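Local coordinates for protein putative lipase/esterase (Lactobacillus plantarum WCFS1, PDB 3BXP) that probably hydrolyses carboxylic ester bonds, as expected of a lipase- or esterase-like enzyme of the alpha/beta-hydrolase fold, at residues Ile37-Pro42 with Gly91-Trp96; Gly44-His49 with Ser81-Ala86; Gln74-Asp79 with Asn172-Asp177; Ile151-Pro156 with Leu211-Ala216; Pro193-Gln198 with Ala257-Leu262. One frame throughout, in Å; residues are numbered along the deposited sequence.

All five contacts belong to one alpha/beta-hydrolase domain built on a mixed eight-stranded sheet. Contacts 1 and 4 pack helices 85-99 and 208-219 on one face of that sheet, their centres 19 Å apart; contact 5 packs helix 258-269 on the other. Contacts 4 and 5, their centres 11 Å apart, share neighbouring strands 150-154 and 194-199, and both reach the second subunit. Contacts 2 and 3 lie beyond the strand ends, their centres 6 Å apart, and are sewn together by backbone bonds F46-I76 and V82-I174. Contact 2 nests inside the chain loop closed by contact 1, whereas contacts 3 and 4 alternate along the sequence, so distant chain segments are interlocked.

Contact 1 of 5, residues Ile37-Pro42 with Gly91-Trp96; sequences IMIICP and GATIDW
Between residues 37-42, on strand 35-41, and residues 91-96, on helix 85-99, the closest CA atoms are those of I39 and I94, 8.2 Å apart. This is helix-on-sheet packing of the alpha/beta-hydrolase fold: helix 85-99 belongs to the connection from strand 67-72 to strand 110-116 and lies over strand 35-41, which stands between those two in the sheet. I39 projects from the strand toward the helix, while the neighbouring M38 and I40 serve the other face. T93 offers I39 its CG2 methyl, a loose contact with CG2 of I39 at 4.5 Å. Its OG1 is instead hydrogen-bonded to the carbonyl of Q89, one turn earlier. I111 and L113 of strand 110-116 flank I39, so the contact is buried and wholly apolar. The I39 and I94 side chains cross at about a right angle. With its CG1 branch anti to the carbonyl carbon (chi1 -58°) and the chain extended beyond, I39 sets CD1 3.5 Å from CG1 of I94.

Contact 2 of 5, residues Gly44-His49 with Ser81-Ala86; sequences GGFTYH and SVYPWA
V82, just ahead of helix 85-99, presses both of its methyls against the ring of F46, in the glycine-rich loop that follows strand 35-41. In many alpha/beta-hydrolases this loop contributes to the oxyanion hole, and F46 lies close to, without touching, the presumed nucleophile elbow. The F46 and V82 side chains cross at about a right angle. Both methyls converge on F46 CD1, CG2 at 3.6 Å and CG1 at 4.0 Å. CG1, anti to the backbone N (chi1 171°), also covers the ring of Y83, 3.8 Å above its centre. One methyl thereby bridges two aromatic rings. Next in sequence, Y83 brings its hydroxyl near the F46 ring, but the polar partner of that hydroxyl is H121, on helix 118-129, whose side chain also packs on F46. A cis peptide then leads into P84, after which the helix begins, A86 N donating to V82 O at 2.9 Å.

Contact 3 of 5, residues Gln74-Asp79 with Asn172-Asp177; sequences QLIVGD and NQITTD
I76 lays its side chain against the aliphatic part of Q173, near the end of helix 168-174. Its CB lies 3.9 Å from Q173 CG. With CG1 between the backbone N and the carbonyl carbon (chi1 64°), CD1 also closes on Q173 CG, at 4.0 Å, while CG2 faces CG1 of I174 at 4.2 Å. The chain then turns outward through V77 and G78 and comes back at D79, whose side chain crosses that of Q173 at about a right angle, the carboxylate and amide planes 36° apart. A bend at chi2 (77°) swings the Q173 amide over to it, and NE2 donates to D79 OD1 at 2.8 Å in a nearly straight bond. OD1 lies in the amide plane and accepts on its anti lone pair. NE2 also bonds the carbonyl of Q80, so one amide grips two successive residues. A leucine in place of Q173 would probably leave D79 OD1 and the Q80 carbonyl without this donor. D79 OD1 is also hydrogen-bonded to a bound HEPES molecule, probably from the crystallisation liquor. The contact ties the loop after strand 67-72 to a helix between strands 150-154 and 194-199, where alpha/beta-hydrolases commonly carry lid or cap elements.

Contact 4 of 5, residues Ile151-Pro156 with Leu211-Ala216; sequences IILGYP and LKYVQA
Y213 of helix 208-219 meets two residues of strand 150-154 by way of their terminal methyls. L153 CD1 lies 3.6 Å from both CD2 and CE2 of the ring, its side chain at about a right angle to the tyrosine. The I151 and Y213 side chains come from opposite directions, CD1 of I151 standing 3.5 Å from Y213 OH and 3.9 Å from CE2. A chi1 of -167° turns the Y213 ring away from its backbone N and toward the sheet. In the next shell, helix 118-129 closes the space beside the strand: V123 packs on both aliphatic residues, A124 on L153, and N127 ND2 is hydrogen-bonded to the Y213 hydroxyl. L153 also touches the presumed nucleophile elbow that leads into this helix. Farther out, K212 makes a salt bridge with D159, and L211, V214 and Q215 pack against the second subunit. A phenylalanine at Y213 would probably keep the ring packing but leave N127 without its hydroxyl partner. The tyrosine side chain thus acts in two ways: its ring carbons join the apolar layer beneath the helix, while its buried OH has a polar partner.

Contact 5 of 5, residues Pro193-Gln198 with Ala257-Leu262; sequences PAFVWQ and AIWPQL
An aromatic stack between W197 and W259 dominates this buried contact, in which helix 258-269 packs on strand 194-199 of the central sheet. The short segments, strand 194-198 and helix 258-262, run nearly antiparallel (171°), axes 10.2 Å apart at closest. The six-membered ring of W197 lies over the five-membered ring of W259, centroids 3.9 Å apart and planes tilted by 21°. W197 NE1 comes to 3.3 Å from W259 CE3 and W197 CZ2 to 3.5 Å from W259 CE2. On its opposite face, the W259 indole is covered by P260 CD, which leaves the ring sandwiched. F195, two residues earlier on the strand, fills the next position along the helix: its CZ meets L262 CB at 3.8 Å, and its CE1 reaches W259 CE3. Y155, just after strand 150-154, meets W197, while I57 of helix 54-63 packs on W259, and F229 of the second subunit touches L262. This is how the C-terminal helix of an alpha/beta-hydrolase, following the last strand, covers one face of the sheet.

Contact 1 of 5, residues Ile37-Pro42 with Gly91-Trp96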
# COMPACT_ATOMS: atom_id res chain seq x y z
N ILE B 37 -21.85 10.62 -3.52
CA ILE B 37 -22.32 10.25 -2.18
C ILE B 37 -21.54 9.04 -1.68
O ILE B 37 -21.29 8.06 -2.42
CB ILE B 37 -23.88 9.94 -2.20
CG1 ILE B 37 -24.45 9.52 -0.83
CG2 ILE B 37 -24.24 8.81 -3.19
CD1 ILE B 37 -25.88 9.92 -0.63
N MSE B 38 -21.15 9.12 -0.44
CA MSE B 38 -20.43 8.02 0.22
C MSE B 38 -21.33 7.40 1.26
O MSE B 38 -21.77 8.06 2.18
CB MSE B 38 -19.16 8.50 0.92
CG MSE B 38 -18.38 7.38 1.45
SE MSE B 38 -16.65 7.99 2.13
CE MSE B 38 -15.88 8.63 0.44
N ILE B 39 -21.49 6.09 1.15
CA ILE B 39 -22.19 5.28 2.16
C ILE B 39 -21.19 4.58 3.06
O ILE B 39 -20.37 3.78 2.59
CB ILE B 39 -23.05 4.17 1.50
CG1 ILE B 39 -24.09 4.72 0.52
CG2 ILE B 39 -23.73 3.29 2.61
CD1 ILE B 39 -24.76 3.57 -0.33
N ILE B 40 -21.28 4.89 4.34
CA ILE B 40 -20.28 4.46 5.35
C ILE B 40 -20.85 3.31 6.17
O ILE B 40 -21.93 3.44 6.81
CB ILE B 40 -19.84 5.64 6.27
CG1 ILE B 40 -19.09 6.73 5.51
CG2 ILE B 40 -18.97 5.09 7.42
CD1 ILE B 40 -18.98 8.05 6.29
N CYS B 41 -20.18 2.14 6.07
CA CYS B 41 -20.48 1.00 6.89
C CYS B 41 -19.45 1.02 8.04
O CYS B 41 -18.30 0.81 7.80
CB CYS B 41 -20.40 -0.31 6.08
SG CYS B 41 -21.73 -0.42 4.89
N PRO B 42 -19.88 1.37 9.26
CA PRO B 42 -18.97 1.56 10.40
C PRO B 42 -18.23 0.30 10.86
O PRO B 42 -18.63 -0.86 10.52
CB PRO B 42 -19.88 2.06 11.52
CG PRO B 42 -21.14 2.49 10.86
CD PRO B 42 -21.30 1.65 9.63
N GLY B 91 -27.81 -3.05 -0.19
CA GLY B 91 -28.56 -2.91 -1.43
C GLY B 91 -29.81 -2.02 -1.32
O GLY B 91 -30.11 -1.22 -2.24
N ALA B 92 -30.58 -2.23 -0.25
CA ALA B 92 -31.77 -1.43 0.03
C ALA B 92 -31.42 0.05 0.26
O ALA B 92 -32.19 0.94 -0.08
CB ALA B 92 -32.56 -2.01 1.21
N THR B 93 -30.24 0.31 0.82
CA THR B 93 -29.79 1.69 1.13
C THR B 93 -29.40 2.40 -0.17
O THR B 93 -29.67 3.62 -0.38
CB THR B 93 -28.63 1.68 2.16
OG1 THR B 93 -29.02 0.99 3.35
CG2 THR B 93 -28.19 3.10 2.53
N ILE B 94 -28.68 1.68 -1.01
CA ILE B 94 -28.36 2.19 -2.33
C ILE B 94 -29.67 2.51 -3.09
O ILE B 94 -29.83 3.60 -3.67
CB ILE B 94 -27.49 1.21 -3.14
CG1 ILE B 94 -26.06 1.10 -2.52
CG2 ILE B 94 -27.42 1.66 -4.58
CD1 ILE B 94 -25.24 -0.13 -3.02
N ASP B 95 -30.61 1.59 -3.06
CA ASP B 95 -31.92 1.84 -3.68
C ASP B 95 -32.60 3.08 -3.10
O ASP B 95 -33.02 4.00 -3.80
CB ASP B 95 -32.79 0.61 -3.47
CG ASP B 95 -34.11 0.68 -4.20
OD1 ASP B 95 -34.91 1.52 -3.82
OD2 ASP B 95 -34.38 -0.14 -5.09
N TRP B 96 -32.62 3.15 -1.77
CA TRP B 96 -33.23 4.33 -1.14
C TRP B 96 -32.58 5.65 -1.60
O TRP B 96 -33.25 6.63 -1.95
CB TRP B 96 -33.21 4.18 0.39
CG TRP B 96 -33.86 5.32 1.08
CD1 TRP B 96 -35.22 5.53 1.26
CD2 TRP B 96 -33.19 6.44 1.70
NE1 TRP B 96 -35.40 6.71 1.96
CE2 TRP B 96 -34.19 7.28 2.23
CE3 TRP B 96 -31.84 6.79 1.86
CZ2 TRP B 96 -33.87 8.47 2.92
CZ3 TRP B 96 -31.54 7.98 2.53
CH2 TRP B 96 -32.55 8.79 3.05

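Contact 2 of 5, residues Gly44-His49 with Ser81-Ala86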
# COMPACT_ATOMS: atom_id res chain seq x y z
N GLY B 44 -16.86 -2.02 14.41
CA GLY B 44 -17.55 -2.45 15.57
C GLY B 44 -17.63 -3.96 15.78
O GLY B 44 -18.39 -4.44 16.62
N GLY B 45 -16.87 -4.68 14.98
CA GLY B 45 -16.68 -6.14 15.16
C GLY B 45 -17.94 -6.97 15.18
O GLY B 45 -17.97 -8.09 15.73
N PHE B 46 -18.95 -6.44 14.51
CA PHE B 46 -20.27 -7.02 14.36
C PHE B 46 -21.06 -7.08 15.66
O PHE B 46 -22.14 -7.68 15.72
CB PHE B 46 -20.25 -8.41 13.70
CG PHE B 46 -19.54 -8.47 12.37
CD1 PHE B 46 -20.09 -7.97 11.19
CD2 PHE B 46 -18.31 -9.09 12.30
CE1 PHE B 46 -19.39 -8.11 9.96
CE2 PHE B 46 -17.61 -9.20 11.10
CZ PHE B 46 -18.17 -8.70 9.93
N THR B 47 -20.57 -6.39 16.70
CA THR B 47 -21.29 -6.33 17.98
C THR B 47 -21.83 -4.96 18.35
O THR B 47 -22.70 -4.84 19.22
CB THR B 47 -20.40 -6.84 19.16
OG1 THR B 47 -19.23 -6.02 19.29
CG2 THR B 47 -19.98 -8.30 18.89
N TYR B 48 -21.29 -3.94 17.71
CA TYR B 48 -21.73 -2.53 17.86
C TYR B 48 -21.48 -1.78 16.58
O TYR B 48 -20.84 -2.31 15.66
CB TYR B 48 -21.05 -1.83 19.06
CG TYR B 48 -19.56 -1.50 18.90
CD1 TYR B 48 -18.59 -2.43 19.19
CD2 TYR B 48 -19.15 -0.19 18.52
CE1 TYR B 48 -17.27 -2.15 19.08
CE2 TYR B 48 -17.81 0.09 18.40
CZ TYR B 48 -16.88 -0.88 18.67
OH TYR B 48 -15.53 -0.64 18.58
N HIS B 49 -21.89 -0.52 16.54
CA HIS B 49 -21.64 0.32 15.39
C HIS B 49 -20.73 1.43 15.83
O HIS B 49 -21.15 2.30 16.59
CB HIS B 49 -22.90 0.91 14.76
CG HIS B 49 -23.87 -0.11 14.24
ND1 HIS B 49 -25.10 -0.32 14.83
CD2 HIS B 49 -23.79 -0.96 13.18
CE1 HIS B 49 -25.73 -1.28 14.16
NE2 HIS B 49 -24.98 -1.65 13.13
N SER B 81 -27.51 -13.54 13.02
CA SER B 81 -26.37 -13.49 12.12
C SER B 81 -26.44 -12.21 11.30
O SER B 81 -27.47 -11.56 11.16
CB SER B 81 -26.32 -14.69 11.21
OG SER B 81 -26.35 -15.89 11.97
N VAL B 82 -25.28 -11.89 10.76
CA VAL B 82 -25.10 -10.66 10.01
C VAL B 82 -25.58 -10.85 8.58
O VAL B 82 -26.11 -9.94 7.99
CB VAL B 82 -23.58 -10.25 10.00
CG1 VAL B 82 -23.32 -9.09 9.04
CG2 VAL B 82 -23.12 -9.94 11.40
N TYR B 83 -25.34 -12.01 8.01
CA TYR B 83 -25.65 -12.23 6.63
C TYR B 83 -26.78 -13.27 6.54
O TYR B 83 -26.93 -14.05 7.48
CB TYR B 83 -24.38 -12.74 5.91
CG TYR B 83 -23.22 -11.76 5.86
CD1 TYR B 83 -23.28 -10.65 5.02
CD2 TYR B 83 -22.06 -11.90 6.63
CE1 TYR B 83 -22.25 -9.72 4.92
CE2 TYR B 83 -21.02 -10.94 6.56
CZ TYR B 83 -21.12 -9.87 5.70
OH TYR B 83 -20.12 -8.96 5.63
N PRO B 84 -27.55 -13.30 5.43
CA PRO B 84 -27.26 -12.43 4.28
C PRO B 84 -27.76 -11.02 4.46
O PRO B 84 -27.60 -10.16 3.60
CB PRO B 84 -28.01 -13.11 3.15
CG PRO B 84 -29.20 -13.65 3.80
CD PRO B 84 -28.74 -14.14 5.18
N TRP B 85 -28.31 -10.75 5.62
CA TRP B 85 -29.08 -9.51 5.84
C TRP B 85 -28.32 -8.22 5.54
O TRP B 85 -28.90 -7.33 4.92
CB TRP B 85 -29.68 -9.44 7.25
CG TRP B 85 -30.11 -10.82 7.72
CD1 TRP B 85 -29.55 -11.54 8.74
CD2 TRP B 85 -31.11 -11.65 7.15
NE1 TRP B 85 -30.13 -12.77 8.82
CE2 TRP B 85 -31.11 -12.85 7.88
CE3 TRP B 85 -32.03 -11.49 6.10
CZ2 TRP B 85 -31.97 -13.90 7.58
CZ3 TRP B 85 -32.91 -12.54 5.82
CH2 TRP B 85 -32.89 -13.71 6.57
N ALA B 86 -27.08 -8.10 5.99
CA ALA B 86 -26.33 -6.86 5.79
C ALA B 86 -26.19 -6.49 4.31
O ALA B 86 -26.21 -5.32 3.99
CB ALA B 86 -24.94 -6.90 6.48

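Contact 3 of 5, residues Gln74-Asp79 with Asn172-Asp177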
# COMPACT_ATOMS: atom_id res chain seq x y z
N GLN B 74 -26.89 -4.93 9.96
CA GLN B 74 -27.19 -5.99 10.91
C GLN B 74 -26.00 -6.41 11.75
O GLN B 74 -24.93 -6.77 11.24
CB GLN B 74 -27.67 -7.20 10.12
CG GLN B 74 -28.24 -8.28 10.91
CD GLN B 74 -29.46 -7.86 11.65
OE1 GLN B 74 -30.43 -7.41 11.06
NE2 GLN B 74 -29.43 -7.99 12.97
N LEU B 75 -26.25 -6.54 13.05
CA LEU B 75 -25.23 -7.03 13.99
C LEU B 75 -25.68 -8.39 14.53
O LEU B 75 -26.80 -8.87 14.24
CB LEU B 75 -25.11 -6.08 15.18
CG LEU B 75 -24.74 -4.65 14.84
CD1 LEU B 75 -24.80 -3.79 16.10
CD2 LEU B 75 -23.37 -4.68 14.13
N ILE B 76 -24.82 -8.99 15.34
CA ILE B 76 -25.10 -10.35 15.86
C ILE B 76 -25.96 -10.25 17.12
O ILE B 76 -26.34 -11.23 17.68
CB ILE B 76 -23.81 -11.21 16.12
CG1 ILE B 76 -22.92 -10.63 17.21
CG2 ILE B 76 -22.97 -11.42 14.88
CD1 ILE B 76 -21.93 -11.68 17.74
N VAL B 77 -26.25 -9.03 17.56
CA VAL B 77 -27.02 -8.79 18.80
C VAL B 77 -28.29 -9.60 18.82
O VAL B 77 -28.95 -9.76 17.80
CB VAL B 77 -27.35 -7.28 18.99
CG1 VAL B 77 -26.04 -6.47 19.00
CG2 VAL B 77 -28.32 -6.82 17.91
N GLY B 78 -28.62 -10.10 20.01
CA GLY B 78 -29.84 -10.87 20.19
C GLY B 78 -29.85 -12.17 19.43
O GLY B 78 -30.88 -12.62 18.96
N ASP B 79 -28.67 -12.76 19.32
CA ASP B 79 -28.51 -14.08 18.72
C ASP B 79 -29.00 -14.10 17.27
O ASP B 79 -29.83 -14.91 16.86
CB ASP B 79 -29.22 -15.17 19.52
CG ASP B 79 -28.82 -16.53 19.08
OD1 ASP B 79 -27.83 -16.63 18.34
OD2 ASP B 79 -29.46 -17.52 19.49
N ASN B 172 -19.18 -18.52 12.87
CA ASN B 172 -20.47 -19.07 12.47
C ASN B 172 -21.71 -18.27 12.96
O ASN B 172 -22.79 -18.35 12.37
CB ASN B 172 -20.53 -20.56 12.86
CG ASN B 172 -19.99 -21.48 11.75
OD1 ASN B 172 -20.65 -21.68 10.72
ND2 ASN B 172 -18.80 -22.02 11.96
N GLN B 173 -21.54 -17.48 14.01
CA GLN B 173 -22.56 -16.54 14.43
C GLN B 173 -22.73 -15.44 13.41
O GLN B 173 -23.85 -15.05 13.09
CB GLN B 173 -22.22 -15.95 15.77
CG GLN B 173 -23.39 -15.12 16.33
CD GLN B 173 -24.55 -15.94 16.92
OE1 GLN B 173 -24.38 -17.06 17.41
NE2 GLN B 173 -25.73 -15.32 16.95
N ILE B 174 -21.62 -14.98 12.85
CA ILE B 174 -21.68 -13.91 11.83
C ILE B 174 -22.39 -14.48 10.62
O ILE B 174 -23.28 -13.87 10.08
CB ILE B 174 -20.27 -13.38 11.44
CG1 ILE B 174 -19.58 -12.71 12.67
CG2 ILE B 174 -20.37 -12.46 10.18
CD1 ILE B 174 -18.03 -12.73 12.67
N THR B 175 -22.03 -15.72 10.27
CA THR B 175 -22.74 -16.48 9.23
C THR B 175 -22.19 -17.91 9.08
O THR B 175 -20.97 -18.14 9.13
CB THR B 175 -22.70 -15.77 7.84
OG1 THR B 175 -23.39 -16.53 6.84
CG2 THR B 175 -21.27 -15.56 7.33
N THR B 176 -23.10 -18.83 8.86
CA THR B 176 -22.73 -20.22 8.55
C THR B 176 -22.61 -20.36 7.05
O THR B 176 -22.36 -21.44 6.52
CB THR B 176 -23.81 -21.17 9.03
OG1 THR B 176 -25.08 -20.66 8.61
CG2 THR B 176 -23.78 -21.30 10.54
N ASP B 177 -22.84 -19.27 6.33
CA ASP B 177 -22.67 -19.31 4.86
C ASP B 177 -21.18 -19.11 4.54
O ASP B 177 -20.68 -17.98 4.49
CB ASP B 177 -23.53 -18.25 4.15
CG ASP B 177 -23.51 -18.38 2.64
OD1 ASP B 177 -22.71 -19.14 2.07
OD2 ASP B 177 -24.33 -17.70 2.01

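Contact 4 of 5, residues Ile151-Pro156 with Leu211-Ala216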
# COMPACT_ATOMS: atom_id res chain seq x y z
N ILE B 151 -15.21 1.54 -4.04
CA ILE B 151 -15.24 1.29 -2.59
C ILE B 151 -13.96 1.85 -1.99
O ILE B 151 -12.94 2.01 -2.67
CB ILE B 151 -15.44 -0.26 -2.20
CG1 ILE B 151 -14.18 -1.12 -2.42
CG2 ILE B 151 -16.68 -0.83 -2.91
CD1 ILE B 151 -14.29 -2.57 -1.90
N ILE B 152 -14.07 2.15 -0.71
CA ILE B 152 -12.94 2.55 0.14
C ILE B 152 -12.99 1.62 1.33
O ILE B 152 -14.08 1.39 1.88
CB ILE B 152 -13.08 4.03 0.64
CG1 ILE B 152 -12.85 5.03 -0.51
CG2 ILE B 152 -12.09 4.31 1.77
CD1 ILE B 152 -13.21 6.47 -0.17
N LEU B 153 -11.84 1.04 1.67
CA LEU B 153 -11.73 0.15 2.82
C LEU B 153 -10.65 0.61 3.76
O LEU B 153 -9.50 0.78 3.35
CB LEU B 153 -11.44 -1.31 2.40
CG LEU B 153 -12.45 -1.99 1.47
CD1 LEU B 153 -11.91 -3.36 1.03
CD2 LEU B 153 -13.77 -2.16 2.25
N GLY B 154 -11.02 0.85 5.01
CA GLY B 154 -10.02 1.15 6.07
C GLY B 154 -9.97 0.03 7.09
O GLY B 154 -11.02 -0.39 7.63
N TYR B 155 -8.77 -0.45 7.34
CA TYR B 155 -8.55 -1.58 8.22
C TYR B 155 -9.71 -2.60 8.12
O TYR B 155 -10.27 -2.98 9.15
CB TYR B 155 -8.35 -1.11 9.68
CG TYR B 155 -9.24 0.00 10.17
CD1 TYR B 155 -9.02 1.29 9.80
CD2 TYR B 155 -10.29 -0.24 11.03
CE1 TYR B 155 -9.81 2.34 10.28
CE2 TYR B 155 -11.11 0.78 11.51
CZ TYR B 155 -10.87 2.05 11.13
OH TYR B 155 -11.64 3.07 11.61
N PRO B 156 -10.00 -3.12 6.92
CA PRO B 156 -11.18 -3.94 6.82
C PRO B 156 -10.98 -5.35 7.32
O PRO B 156 -9.91 -5.90 7.14
CB PRO B 156 -11.37 -4.06 5.33
CG PRO B 156 -9.99 -4.00 4.79
CD PRO B 156 -9.35 -2.95 5.59
N LEU B 211 -4.21 -7.42 2.89
CA LEU B 211 -3.26 -8.03 1.93
C LEU B 211 -4.02 -9.04 1.08
O LEU B 211 -3.82 -9.16 -0.10
CB LEU B 211 -2.13 -8.74 2.69
CG LEU B 211 -1.11 -7.80 3.33
CD1 LEU B 211 -0.29 -8.54 4.39
CD2 LEU B 211 -0.16 -7.16 2.26
N LYS B 212 -4.90 -9.79 1.72
CA LYS B 212 -5.69 -10.82 1.01
C LYS B 212 -6.63 -10.18 -0.04
O LYS B 212 -6.69 -10.63 -1.19
CB LYS B 212 -6.50 -11.65 2.00
CG LYS B 212 -5.71 -12.64 2.78
CD LYS B 212 -6.50 -13.19 3.98
CE LYS B 212 -5.93 -14.45 4.58
NZ LYS B 212 -6.50 -15.70 3.89
N TYR B 213 -7.35 -9.13 0.33
CA TYR B 213 -8.28 -8.50 -0.63
C TYR B 213 -7.47 -7.85 -1.79
O TYR B 213 -7.80 -7.94 -2.98
CB TYR B 213 -9.12 -7.43 0.08
CG TYR B 213 -10.27 -6.97 -0.75
CD1 TYR B 213 -11.26 -7.84 -1.10
CD2 TYR B 213 -10.35 -5.67 -1.22
CE1 TYR B 213 -12.34 -7.46 -1.91
CE2 TYR B 213 -11.41 -5.27 -2.03
CZ TYR B 213 -12.40 -6.16 -2.36
OH TYR B 213 -13.46 -5.74 -3.18
N VAL B 214 -6.40 -7.14 -1.45
CA VAL B 214 -5.58 -6.49 -2.47
C VAL B 214 -4.95 -7.52 -3.42
O VAL B 214 -4.92 -7.31 -4.63
CB VAL B 214 -4.54 -5.53 -1.85
CG1 VAL B 214 -3.63 -4.88 -2.92
CG2 VAL B 214 -5.32 -4.42 -1.03
N GLN B 215 -4.46 -8.63 -2.88
CA GLN B 215 -3.90 -9.65 -3.74
C GLN B 215 -4.89 -10.03 -4.81
O GLN B 215 -4.58 -10.10 -5.99
CB GLN B 215 -3.50 -10.87 -2.91
CG GLN B 215 -3.12 -12.11 -3.71
CD GLN B 215 -4.31 -12.96 -4.13
OE1 GLN B 215 -5.27 -13.15 -3.37
NE2 GLN B 215 -4.25 -13.48 -5.35
N ALA B 216 -6.12 -10.25 -4.38
CA ALA B 216 -7.16 -10.82 -5.28
C ALA B 216 -7.56 -9.79 -6.31
O ALA B 216 -7.81 -10.12 -7.47
CB ALA B 216 -8.41 -11.25 -4.44

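Contact 5 of 5, residues Pro193-Gln198 with Ala257-Leu262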
# COMPACT_ATOMS: atom_id res chain seq x y z
N PRO B 193 -13.56 -0.67 -8.52
CA PRO B 193 -12.27 -0.25 -7.99
C PRO B 193 -12.30 0.03 -6.47
O PRO B 193 -13.30 0.49 -5.90
CB PRO B 193 -12.00 1.05 -8.77
CG PRO B 193 -12.66 0.82 -10.04
CD PRO B 193 -13.96 0.15 -9.66
N ALA B 194 -11.14 -0.18 -5.86
CA ALA B 194 -11.03 -0.00 -4.44
C ALA B 194 -9.76 0.76 -4.02
O ALA B 194 -8.69 0.58 -4.55
CB ALA B 194 -11.09 -1.38 -3.73
N PHE B 195 -9.96 1.60 -3.04
CA PHE B 195 -8.88 2.20 -2.26
C PHE B 195 -8.91 1.54 -0.92
O PHE B 195 -9.88 1.61 -0.15
CB PHE B 195 -9.12 3.73 -2.15
CG PHE B 195 -8.07 4.49 -1.35
CD1 PHE B 195 -8.10 4.56 0.03
CD2 PHE B 195 -7.08 5.20 -2.00
CE1 PHE B 195 -7.15 5.24 0.72
CE2 PHE B 195 -6.13 5.87 -1.30
CZ PHE B 195 -6.16 5.89 0.08
N VAL B 196 -7.79 0.91 -0.58
CA VAL B 196 -7.65 0.17 0.67
C VAL B 196 -6.49 0.79 1.47
O VAL B 196 -5.41 1.09 0.93
CB VAL B 196 -7.36 -1.32 0.36
CG1 VAL B 196 -7.26 -2.18 1.61
CG2 VAL B 196 -8.36 -1.92 -0.61
N TRP B 197 -6.71 0.98 2.74
CA TRP B 197 -5.63 1.42 3.67
C TRP B 197 -5.73 0.71 4.99
O TRP B 197 -6.81 0.26 5.42
CB TRP B 197 -5.60 2.95 3.86
CG TRP B 197 -6.69 3.47 4.69
CD1 TRP B 197 -7.95 3.80 4.26
CD2 TRP B 197 -6.69 3.71 6.11
NE1 TRP B 197 -8.71 4.23 5.29
CE2 TRP B 197 -7.97 4.18 6.45
CE3 TRP B 197 -5.76 3.53 7.12
CZ2 TRP B 197 -8.30 4.51 7.76
CZ3 TRP B 197 -6.10 3.89 8.42
CH2 TRP B 197 -7.36 4.36 8.72
N GLN B 198 -4.58 0.57 5.63
CA GLN B 198 -4.53 0.02 6.98
C GLN B 198 -3.25 0.44 7.62
O GLN B 198 -2.36 0.93 6.96
CB GLN B 198 -4.65 -1.50 6.94
CG GLN B 198 -4.72 -2.18 8.32
CD GLN B 198 -5.30 -3.59 8.25
OE1 GLN B 198 -5.30 -4.22 7.19
NE2 GLN B 198 -5.73 -4.11 9.38
N ALA B 257 -4.18 14.56 8.47
CA ALA B 257 -4.02 13.12 8.27
C ALA B 257 -3.78 12.82 6.80
O ALA B 257 -4.35 13.49 5.89
CB ALA B 257 -5.25 12.35 8.79
N ILE B 258 -2.91 11.83 6.56
CA ILE B 258 -2.51 11.50 5.19
C ILE B 258 -3.63 10.76 4.44
O ILE B 258 -3.87 11.01 3.27
CB ILE B 258 -1.20 10.63 5.17
CG1 ILE B 258 -0.01 11.39 5.73
CG2 ILE B 258 -0.87 10.20 3.77
CD1 ILE B 258 1.19 10.43 6.09
N TRP B 259 -4.32 9.82 5.07
CA TRP B 259 -5.08 8.87 4.29
C TRP B 259 -6.27 9.52 3.55
O TRP B 259 -6.53 9.17 2.42
CB TRP B 259 -5.46 7.61 5.11
CG TRP B 259 -6.72 7.66 5.86
CD1 TRP B 259 -6.86 7.85 7.21
CD2 TRP B 259 -8.05 7.53 5.33
NE1 TRP B 259 -8.22 7.85 7.54
CE2 TRP B 259 -8.95 7.62 6.41
CE3 TRP B 259 -8.55 7.31 4.05
CZ2 TRP B 259 -10.31 7.53 6.23
CZ3 TRP B 259 -9.92 7.18 3.89
CH2 TRP B 259 -10.77 7.33 4.96
N PRO B 260 -6.97 10.50 4.17
CA PRO B 260 -8.09 11.09 3.47
C PRO B 260 -7.64 11.86 2.27
O PRO B 260 -8.33 11.85 1.25
CB PRO B 260 -8.67 12.04 4.53
CG PRO B 260 -8.38 11.41 5.76
CD PRO B 260 -6.98 10.91 5.57
N GLN B 261 -6.44 12.43 2.36
CA GLN B 261 -5.87 13.22 1.25
C GLN B 261 -5.59 12.30 0.06
O GLN B 261 -5.91 12.62 -1.10
CB GLN B 261 -4.59 13.90 1.70
CG GLN B 261 -4.74 14.88 2.84
CD GLN B 261 -3.44 15.63 3.09
OE1 GLN B 261 -2.96 16.33 2.19
NE2 GLN B 261 -2.86 15.47 4.28
N LEU B 262 -5.09 11.12 0.36
CA LEU B 262 -4.83 10.11 -0.67
C LEU B 262 -6.11 9.58 -1.27
O LEU B 262 -6.19 9.36 -2.49
CB LEU B 262 -3.99 8.98 -0.12
CG LEU B 262 -2.57 9.27 0.36
CD1 LEU B 262 -1.99 8.01 1.06
CD2 LEU B 262 -1.62 9.72 -0.73